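Local coordinates for protein N-acetylgalactosaminyltransferase 7 (PDB 6IWR) that belongs to the polypeptide GalNAc-transferase family, joining a glycosyltransferase domain of GT-A type to a ricin-type beta-trefoil lectin domain, at residues L125-N130 / L163-H168. Sequence-based numbering, arbitrary orientation.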
ATOM      1  N   LEU A 125      14.242  28.712  -9.298  1.00 28.34           N
ATOM      2  CA  LEU A 125      13.400  28.546 -10.476  1.00 27.11           C
ATOM      3  C   LEU A 125      14.210  28.517 -11.769  1.00 30.44           C
ATOM      4  O   LEU A 125      13.720  27.984 -12.774  1.00 35.51           O
ATOM      5  CB  LEU A 125      12.365  29.657 -10.553  1.00 24.69           C
ATOM      6  CG  LEU A 125      11.460  29.754  -9.330  1.00 22.73           C
ATOM      7  CD1 LEU A 125      10.581  31.001  -9.439  1.00 23.63           C
ATOM      8  CD2 LEU A 125      10.646  28.490  -9.186  1.00 23.72           C
ATOM      9  N   ASP A 126      15.438  29.056 -11.757  1.00 23.21           N
ATOM     10  CA  ASP A 126      16.302  29.142 -12.932  1.00 28.24           C
ATOM     11  C   ASP A 126      17.484  28.178 -12.856  1.00 26.68           C
ATOM     12  O   ASP A 126      18.520  28.390 -13.483  1.00 28.61           O
ATOM     13  CB  ASP A 126      16.802  30.575 -13.107  1.00 25.12           C
ATOM     14  CG  ASP A 126      15.669  31.562 -13.278  1.00 34.83           C
ATOM     15  OD1 ASP A 126      14.796  31.347 -14.156  1.00 31.94           O
ATOM     16  OD2 ASP A 126      15.636  32.553 -12.512  1.00 40.55           O
ATOM     17  N   ARG A 127      17.339  27.109 -12.097  1.00 27.03           N
ATOM     18  CA  ARG A 127      18.458  26.217 -11.876  1.00 27.27           C
ATOM     19  C   ARG A 127      18.914  25.594 -13.181  1.00 25.36           C
ATOM     20  O   ARG A 127      18.134  25.431 -14.121  1.00 29.96           O
ATOM     21  CB  ARG A 127      18.081  25.117 -10.889  1.00 28.35           C
ATOM     22  CG  ARG A 127      17.132  24.065 -11.462  1.00 30.06           C
ATOM     23  CD  ARG A 127      17.287  22.863 -10.638  1.00 29.13           C
ATOM     24  NE  ARG A 127      16.420  21.769 -11.017  1.00 31.38           N
ATOM     25  CZ  ARG A 127      16.334  20.641 -10.313  1.00 34.09           C
ATOM     26  NH1 ARG A 127      15.527  19.666 -10.707  1.00 30.59           N
ATOM     27  NH2 ARG A 127      17.052  20.501  -9.206  1.00 30.52           N
ATOM     28  N   SER A 128      20.195  25.245 -13.225  1.00 31.54           N
ATOM     29  CA  SER A 128      20.740  24.452 -14.311  1.00 31.91           C
ATOM     30  C   SER A 128      20.344  23.002 -14.077  1.00 35.65           C
ATOM     31  O   SER A 128      19.833  22.679 -13.004  1.00 35.06           O
ATOM     32  CB  SER A 128      22.250  24.610 -14.367  1.00 29.57           C
ATOM     33  OG  SER A 128      22.815  24.299 -13.102  1.00 36.20           O
ATOM     34  N   VAL A 129      20.587  22.122 -15.046  1.00 35.36           N
ATOM     35  CA  VAL A 129      20.114  20.747 -14.952  1.00 37.92           C
ATOM     36  C   VAL A 129      21.137  19.825 -15.605  1.00 34.63           C
ATOM     37  O   VAL A 129      21.959  20.256 -16.410  1.00 38.09           O
ATOM     38  CB  VAL A 129      18.704  20.638 -15.585  1.00 32.37           C
ATOM     39  CG1 VAL A 129      18.620  19.461 -16.498  1.00 38.18           C
ATOM     40  CG2 VAL A 129      17.653  20.569 -14.492  1.00 28.30           C
ATOM     41  N   ASN A 130      21.112  18.553 -15.219  1.00 33.96           N
ATOM     42  CA  ASN A 130      21.966  17.581 -15.877  1.00 29.84           C
ATOM     43  C   ASN A 130      21.489  17.344 -17.314  1.00 28.79           C
ATOM     44  O   ASN A 130      20.329  17.571 -17.661  1.00 33.89           O
ATOM     45  CB  ASN A 130      21.996  16.274 -15.079  1.00 28.40           C
ATOM     46  CG  ASN A 130      20.604  15.659 -14.882  1.00 30.44           C
ATOM     47  OD1 ASN A 130      20.390  14.890 -13.972  1.00 33.02           O
ATOM     48  ND2 ASN A 130      19.653  16.011 -15.742  1.00 44.48           N
ATOM     49  N   LEU A 163       5.338  25.056 -10.462  1.00 26.97           N
ATOM     50  CA  LEU A 163       4.689  25.656 -11.624  1.00 28.19           C
ATOM     51  C   LEU A 163       5.600  26.683 -12.282  1.00 31.44           C
ATOM     52  O   LEU A 163       5.763  26.689 -13.511  1.00 28.02           O
ATOM     53  CB  LEU A 163       3.366  26.311 -11.215  1.00 31.02           C
ATOM     54  CG  LEU A 163       2.653  27.120 -12.308  1.00 30.66           C
ATOM     55  CD1 LEU A 163       2.532  26.264 -13.560  1.00 26.03           C
ATOM     56  CD2 LEU A 163       1.274  27.631 -11.860  1.00 24.97           C
ATOM     57  N   MET A 164       6.220  27.549 -11.475  1.00 26.97           N
ATOM     58  CA  MET A 164       6.995  28.631 -12.061  1.00 30.83           C
ATOM     59  C   MET A 164       8.341  28.129 -12.571  1.00 30.64           C
ATOM     60  O   MET A 164       8.925  28.744 -13.479  1.00 27.53           O
ATOM     61  CB  MET A 164       7.164  29.772 -11.057  1.00 24.71           C
ATOM     62  CG  MET A 164       5.891  30.577 -10.757  1.00 23.84           C
ATOM     63  SD  MET A 164       4.784  30.962 -12.148  1.00 33.48           S
ATOM     64  CE  MET A 164       5.890  31.725 -13.287  1.00 34.46           C
ATOM     65  N   ARG A 165       8.832  27.002 -12.046  1.00 24.83           N
ATOM     66  CA  ARG A 165      10.076  26.459 -12.582  1.00 27.02           C
ATOM     67  C   ARG A 165       9.851  25.852 -13.960  1.00 26.94           C
ATOM     68  O   ARG A 165      10.727  25.942 -14.830  1.00 26.93           O
ATOM     69  CB  ARG A 165      10.686  25.438 -11.622  1.00 27.30           C
ATOM     70  CG  ARG A 165      12.050  24.863 -12.070  1.00 29.86           C
ATOM     71  CD  ARG A 165      12.961  24.439 -10.876  1.00 26.11           C
ATOM     72  NE  ARG A 165      12.205  23.668  -9.895  1.00 30.44           N
ATOM     73  CZ  ARG A 165      11.994  24.013  -8.632  1.00 30.48           C
ATOM     74  NH1 ARG A 165      11.248  23.219  -7.869  1.00 34.79           N
ATOM     75  NH2 ARG A 165      12.530  25.116  -8.115  1.00 26.78           N
ATOM     76  N   THR A 166       8.678  25.248 -14.191  1.00 26.70           N
ATOM     77  CA  THR A 166       8.350  24.790 -15.537  1.00 25.59           C
ATOM     78  C   THR A 166       8.482  25.941 -16.525  1.00 28.72           C
ATOM     79  O   THR A 166       9.211  25.859 -17.523  1.00 28.36           O
ATOM     80  CB  THR A 166       6.922  24.257 -15.593  1.00 29.73           C
ATOM     81  OG1 THR A 166       6.666  23.382 -14.491  1.00 33.26           O
ATOM     82  CG2 THR A 166       6.680  23.527 -16.913  1.00 25.74           C
ATOM     83  N   VAL A 167       7.767  27.031 -16.226  1.00 23.47           N
ATOM     84  CA  VAL A 167       7.761  28.217 -17.067  1.00 26.12           C
ATOM     85  C   VAL A 167       9.160  28.806 -17.182  1.00 27.72           C
ATOM     86  O   VAL A 167       9.643  29.092 -18.287  1.00 26.38           O
ATOM     87  CB  VAL A 167       6.746  29.243 -16.519  1.00 29.43           C
ATOM     88  CG1 VAL A 167       6.901  30.590 -17.231  1.00 28.69           C
ATOM     89  CG2 VAL A 167       5.310  28.718 -16.689  1.00 27.82           C
ATOM     90  N   HIS A 168       9.818  29.043 -16.044  1.00 27.40           N
ATOM     91  CA  HIS A 168      11.182  29.560 -16.102  1.00 27.62           C
ATOM     92  C   HIS A 168      12.035  28.684 -17.008  1.00 28.92           C
ATOM     93  O   HIS A 168      12.743  29.176 -17.896  1.00 30.08           O
ATOM     94  CB  HIS A 168      11.803  29.642 -14.696  1.00 23.47           C
ATOM     95  CG  HIS A 168      11.486  30.911 -13.961  1.00 25.81           C
ATOM     96  ND1 HIS A 168      12.397  31.934 -13.801  1.00 26.06           N
ATOM     97  CD2 HIS A 168      10.355  31.318 -13.334  1.00 27.18           C
ATOM     98  CE1 HIS A 168      11.841  32.916 -13.113  1.00 26.64           C
ATOM     99  NE2 HIS A 168      10.604  32.566 -12.811  1.00 24.96           N
TER
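The H168 imidazole is gripped at both nitrogens: ND1 donates to the carboxylate of D126, and NE2 is hydrogen-bonded to the hydroxyl of Y201 of helix 197-201. Aspartate suits its place as a short acceptor for ND1, although the modelled 2.5 Å between H168 ND1 and D126 OD1 is doubtful as a measure of the bond's strength. OD1 meets the ring at its edge, while the carboxylate plane is turned 53° from that of the imidazole. A histidine fits here because it has two ring nitrogens at its edge and an apolar face. L125 uses that face: its CB stands 3.8 Å from the centroid of the H168 ring, only 12° off the normal, a CH-pi contact. CG of L125 lies anti to its own carbonyl carbon (chi1 -58°), which carries the two methyls on over the helix, and leucine's branching lets each find a partner. There CD1 of L125 rests 4.0 Å from CB of M164, and CD2 lies 3.9 Å from CB of R165. Arginine supplies an apolar stem with a polar end: R165 CG lies 3.6 Å from L125 O, alongside the carbonyl, and beyond the bend at chi3 the guanidinium bonds to S120 OG and S124 O, tying helix 160-173 both to helix 117-122 and to the start of the loop. Across the contact R127 brings CG to 4.2 Å from R165 CD, while its own guanidinium forms a salt bridge with E245. A loop following helix 117-122 is thereby fastened across helix 160-173, the first helix after strand 149-155 in the Rossmann-like sheet of the GT-A fold.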